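Local structure of N-acetyl-L-2,4-diaminobutyric acid deacetylase (Ruegeria pomeroyi, 6TWL) at residues 7-12 against 21-26; 39-44 against 84-89. The protein probably removes the acetyl group from N-acetyl-L-2,4-diaminobutyric acid during the breakdown of ectoine, as a zinc-dependent hydrolase of the succinylglutamate desuccinylase/aspartoacylase family. One frame throughout, in Å; residues are numbered along the deposited sequence.

Interaction 1: residues 7-12 against 21-26; sequences SPTIPL and FLKLPH
Ser-7 opens the pairing by gripping Lys-23 through both of its backbone polar atoms, as expected of a hydrogen-bonded antiparallel pair. Ser-7 N reaches Lys-23 O at 2.8 Å in a nearly straight bond (171° at the hydrogen). The return bond, from Lys-23 N to Ser-7 O at 3.0 Å, arrives from above the carbonyl plane. Pro-8 sits opposite Leu-22 in the non-hydrogen-bonded position, where a proline, having no N-H, costs the ladder nothing. Leu-22 CD2 is the branch that meets the proline ring, 3.9 Å from Pro-8 CG and 4.0 Å from Pro-8 CB. Tyr-128 of helix 121-133 packs against both side chains. The CA of Pro-8 also makes a CH...O contact of 3.2 Å with Phe-21 O. That same oxygen, Phe-21 O, accepts the N-H of Thr-9 N at 2.8 Å. With Thr-9 the first segment has left its strand, and the hydroxyl takes the acceptor's part while the backbone N goes on donating: Thr-9 OG1, held between backbone N and carbonyl carbon (chi1 70°), accepts the N-H of Phe-21 N at 2.9 Å, with a bent angle of 149°. Thr-9 OG1 also lies at the edge of the Phe-21 ring, 4.0 Å from Phe-21 CD1, while the methyl CG2 rests alongside Phe-21 CB. Beyond this point Ile-10 turns to Phe-18 and Leu-40. The chemistry implies a short edge hairpin in which a threonine hydroxyl stands in for a carbonyl, carrying the bonding one step past the end of strand 7-8.

Interaction 2: residues 39-44 against 84-89; sequences PLTVIK and LIIVPA
Thr-41 and Ile-86 form one of two hydrogen-bonded pairs that clamp these antiparallel strands together. Ile-86 N donates to Thr-41 O at 2.8 Å, almost in line with the carbonyl, and Thr-41 N returns a bond to Ile-86 O at 2.9 Å, in the carbonyl plane. Ile-43 and Leu-84 repeat the exchange, with Leu-84 N meeting Ile-43 O at 2.8 Å. Where strand 82-87 ends, direct pairing gives way to a water, which donates to Pro-39 O and accepts from Ala-89 N, both at 2.8 Å. Val-42 CA, between the two pairs, and Leu-40 CA, just before the first, make CH...O contacts with Leu-84 O and Ile-86 O respectively.

Packing divides between two faces. On one, Val-42 CG2 lies 4.3 Å from Ile-85 CG2, a methyl that also meets Leu-40 CD1; Val-42 CG1, anti to its backbone N (chi1 176°), instead comes within 3.8 Å of Leu-84 O. Leu-40 CB approaches Val-87 CG2 at 4.4 Å. The other face carries Thr-41, Ile-43, Leu-84 and Ile-86, with helix 63-74 lying against Thr-41 and Ile-86; the hydroxyl of Thr-41 is bonded to His-19. Strand 82-87 is antiparallel to 36-45 but parallel to 50-54 on its other side, so this pair marks the turn from antiparallel to parallel strands in the mixed central sheet of the M14-like zinc hydrolase fold.

Both segments of interaction 1 precede those of interaction 2 along the chain, and their centres lie about 12 Å apart in the same mixed sheet. The order across it runs 7-8, 16-24, 36-45, 82-87, so the two contacts are the first and third strand pairings counted from the outer edge, with that of 16-24 and 36-45 between them. They touch directly: Leu-40 CD2 packs on Phe-21 N at 3.4 Å, and Pro-39 meets the Phe-21 ring. Interaction 1 is a surface contact away from the zinc site, whereas interaction 2 is buried, the Pro-88 side chain about 11 Å from that of Glu-61, a zinc ligand of the metal-loaded protein, empty in this apo chain. An antiparallel edge thus extends the sheet of the catalytic fold.

Interaction 1: residues 7-12 against 21-26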
# COMPACT_ATOMS: atom_id res chain seq x y z
N SER A 7 -5.07 -1.51 24.04
CA SER A 7 -5.36 -2.89 24.40
C SER A 7 -6.29 -3.49 23.35
O SER A 7 -7.31 -2.87 23.00
CB SER A 7 -6.01 -2.97 25.79
OG SER A 7 -7.42 -2.93 25.68
N PRO A 8 -5.99 -4.67 22.83
CA PRO A 8 -6.93 -5.33 21.92
C PRO A 8 -8.12 -5.88 22.68
O PRO A 8 -7.98 -6.39 23.80
CB PRO A 8 -6.10 -6.47 21.30
CG PRO A 8 -4.68 -6.17 21.66
CD PRO A 8 -4.73 -5.43 22.95
N THR A 9 -9.30 -5.77 22.08
CA THR A 9 -10.48 -6.41 22.64
C THR A 9 -10.48 -7.92 22.40
O THR A 9 -11.36 -8.61 22.93
CB THR A 9 -11.76 -5.81 22.05
OG1 THR A 9 -11.89 -6.19 20.67
CG2 THR A 9 -11.73 -4.29 22.16
N ILE A 10 -9.53 -8.44 21.64
CA ILE A 10 -9.43 -9.87 21.35
C ILE A 10 -8.05 -10.35 21.76
O ILE A 10 -7.18 -9.53 22.08
CB ILE A 10 -9.70 -10.16 19.86
CG1 ILE A 10 -8.77 -9.33 18.98
CG2 ILE A 10 -11.16 -9.90 19.52
CD1 ILE A 10 -8.86 -9.69 17.51
N PRO A 11 -7.79 -11.66 21.79
CA PRO A 11 -6.42 -12.13 22.00
C PRO A 11 -5.65 -12.21 20.69
O PRO A 11 -6.18 -12.58 19.64
CB PRO A 11 -6.62 -13.53 22.60
CG PRO A 11 -7.90 -14.00 22.01
CD PRO A 11 -8.76 -12.77 21.79
N LEU A 12 -4.38 -11.83 20.76
CA LEU A 12 -3.46 -11.95 19.64
C LEU A 12 -2.77 -13.30 19.59
O LEU A 12 -2.09 -13.61 18.60
CB LEU A 12 -2.40 -10.85 19.72
CG LEU A 12 -2.94 -9.47 20.08
CD1 LEU A 12 -1.81 -8.49 20.33
CD2 LEU A 12 -3.85 -8.97 18.97
N PHE A 21 -11.09 -5.20 18.04
CA PHE A 21 -10.56 -3.85 17.87
C PHE A 21 -9.29 -3.68 18.70
O PHE A 21 -9.04 -4.42 19.65
CB PHE A 21 -11.56 -2.77 18.30
CG PHE A 21 -12.91 -2.90 17.66
CD1 PHE A 21 -13.87 -3.73 18.21
CD2 PHE A 21 -13.23 -2.17 16.53
CE1 PHE A 21 -15.12 -3.84 17.64
CE2 PHE A 21 -14.48 -2.27 15.95
CZ PHE A 21 -15.42 -3.11 16.51
N LEU A 22 -8.50 -2.68 18.31
CA LEU A 22 -7.51 -2.08 19.19
C LEU A 22 -8.12 -0.82 19.79
O LEU A 22 -8.62 0.04 19.06
CB LEU A 22 -6.23 -1.74 18.43
CG LEU A 22 -5.51 -2.85 17.66
CD1 LEU A 22 -4.52 -2.25 16.68
CD2 LEU A 22 -4.82 -3.80 18.62
N LYS A 23 -8.09 -0.72 21.12
CA LYS A 23 -8.79 0.34 21.84
C LYS A 23 -7.81 1.07 22.76
O LYS A 23 -7.02 0.43 23.46
CB LYS A 23 -9.95 -0.25 22.65
CG LYS A 23 -10.60 0.72 23.62
CD LYS A 23 -11.79 0.08 24.32
CE LYS A 23 -11.36 -1.13 25.15
NZ LYS A 23 -12.52 -1.86 25.73
N LEU A 24 -7.85 2.40 22.73
CA LEU A 24 -7.22 3.23 23.76
C LEU A 24 -8.27 4.24 24.22
O LEU A 24 -8.78 5.02 23.39
CB LEU A 24 -5.94 3.94 23.28
CG LEU A 24 -5.96 4.97 22.16
CD1 LEU A 24 -4.78 5.94 22.26
CD2 LEU A 24 -5.91 4.22 20.87
N PRO A 25 -8.64 4.23 25.50
CA PRO A 25 -9.77 5.06 25.94
C PRO A 25 -9.56 6.56 25.80
O PRO A 25 -10.56 7.28 25.76
CB PRO A 25 -9.94 4.65 27.41
CG PRO A 25 -9.47 3.24 27.43
CD PRO A 25 -8.30 3.19 26.48
N HIS A 26 -8.32 7.06 25.69
CA HIS A 26 -8.08 8.47 25.40
C HIS A 26 -8.97 9.38 26.26
O HIS A 26 -9.70 10.22 25.73
CB HIS A 26 -8.34 8.71 23.91
CG HIS A 26 -7.95 10.07 23.42
ND1 HIS A 26 -6.94 10.82 24.00
CD2 HIS A 26 -8.44 10.82 22.41
CE1 HIS A 26 -6.83 11.97 23.35
NE2 HIS A 26 -7.72 11.99 22.38

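Interaction 2: residues 39-44 against 84-89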
# COMPACT_ATOMS: atom_id res chain seq x y z
N PRO A 39 -10.51 -1.48 13.93
CA PRO A 39 -10.94 -2.86 13.68
C PRO A 39 -9.76 -3.73 13.26
O PRO A 39 -8.86 -3.29 12.54
CB PRO A 39 -11.96 -2.71 12.54
CG PRO A 39 -12.38 -1.27 12.58
CD PRO A 39 -11.16 -0.52 13.03
N LEU A 40 -9.78 -4.97 13.71
CA LEU A 40 -8.75 -5.92 13.31
C LEU A 40 -9.28 -7.33 13.47
O LEU A 40 -10.15 -7.59 14.31
CB LEU A 40 -7.46 -5.73 14.13
CG LEU A 40 -7.27 -6.55 15.41
CD1 LEU A 40 -5.84 -6.44 15.91
CD2 LEU A 40 -8.23 -6.11 16.48
N THR A 41 -8.77 -8.22 12.63
CA THR A 41 -9.05 -9.64 12.71
C THR A 41 -7.74 -10.38 12.92
O THR A 41 -6.73 -10.07 12.27
CB THR A 41 -9.76 -10.15 11.45
OG1 THR A 41 -11.10 -9.63 11.41
CG2 THR A 41 -9.81 -11.67 11.42
N VAL A 42 -7.74 -11.35 13.83
CA VAL A 42 -6.60 -12.23 14.04
C VAL A 42 -7.05 -13.66 13.80
O VAL A 42 -8.05 -14.10 14.39
CB VAL A 42 -5.99 -12.07 15.45
CG1 VAL A 42 -4.87 -13.08 15.65
CG2 VAL A 42 -5.46 -10.66 15.64
N ILE A 43 -6.34 -14.37 12.94
CA ILE A 43 -6.58 -15.77 12.66
C ILE A 43 -5.28 -16.51 12.92
O ILE A 43 -4.29 -16.30 12.20
CB ILE A 43 -7.07 -16.00 11.22
CG1 ILE A 43 -8.33 -15.17 10.97
CG2 ILE A 43 -7.33 -17.48 10.96
CD1 ILE A 43 -8.81 -15.24 9.56
N LYS A 44 -5.26 -17.34 13.95
CA LYS A 44 -4.07 -18.11 14.30
C LYS A 44 -4.45 -19.58 14.42
O LYS A 44 -5.54 -19.92 14.88
CB LYS A 44 -3.43 -17.62 15.60
CG LYS A 44 -2.23 -18.45 16.04
CD LYS A 44 -1.78 -18.13 17.45
CE LYS A 44 -0.36 -18.63 17.69
NZ LYS A 44 0.67 -17.66 17.19
N LEU A 84 -2.31 -14.62 11.10
CA LEU A 84 -2.61 -13.43 10.31
C LEU A 84 -3.15 -12.35 11.24
O LEU A 84 -4.08 -12.59 12.01
CB LEU A 84 -3.64 -13.73 9.23
CG LEU A 84 -3.36 -14.80 8.17
CD1 LEU A 84 -4.65 -15.17 7.47
CD2 LEU A 84 -2.33 -14.29 7.18
N ILE A 85 -2.57 -11.16 11.15
CA ILE A 85 -3.09 -9.98 11.83
C ILE A 85 -3.54 -9.01 10.74
O ILE A 85 -2.71 -8.46 10.01
CB ILE A 85 -2.07 -9.33 12.77
CG1 ILE A 85 -1.51 -10.38 13.74
CG2 ILE A 85 -2.70 -8.19 13.55
CD1 ILE A 85 -0.44 -9.86 14.67
N ILE A 86 -4.85 -8.82 10.62
CA ILE A 86 -5.45 -8.11 9.49
C ILE A 86 -6.02 -6.80 10.01
O ILE A 86 -6.92 -6.79 10.85
CB ILE A 86 -6.54 -8.96 8.81
CG1 ILE A 86 -5.95 -10.29 8.36
CG2 ILE A 86 -7.14 -8.20 7.64
CD1 ILE A 86 -7.00 -11.34 8.04
N VAL A 87 -5.48 -5.69 9.49
CA VAL A 87 -5.97 -4.35 9.80
C VAL A 87 -6.48 -3.75 8.50
O VAL A 87 -5.70 -3.09 7.79
CB VAL A 87 -4.87 -3.49 10.44
CG1 VAL A 87 -5.44 -2.17 10.94
CG2 VAL A 87 -4.18 -4.25 11.56
N PRO A 88 -7.75 -3.94 8.15
CA PRO A 88 -8.23 -3.47 6.84
C PRO A 88 -8.14 -1.96 6.67
O PRO A 88 -7.94 -1.48 5.55
CB PRO A 88 -9.68 -3.95 6.80
CG PRO A 88 -9.78 -5.01 7.84
CD PRO A 88 -8.81 -4.61 8.91
N ALA A 89 -8.29 -1.20 7.75
CA ALA A 89 -8.26 0.25 7.69
C ALA A 89 -7.20 0.75 8.66
O ALA A 89 -7.23 0.42 9.85
CB ALA A 89 -9.62 0.85 8.02
O HOH W 1 -9.04 -1.43 10.40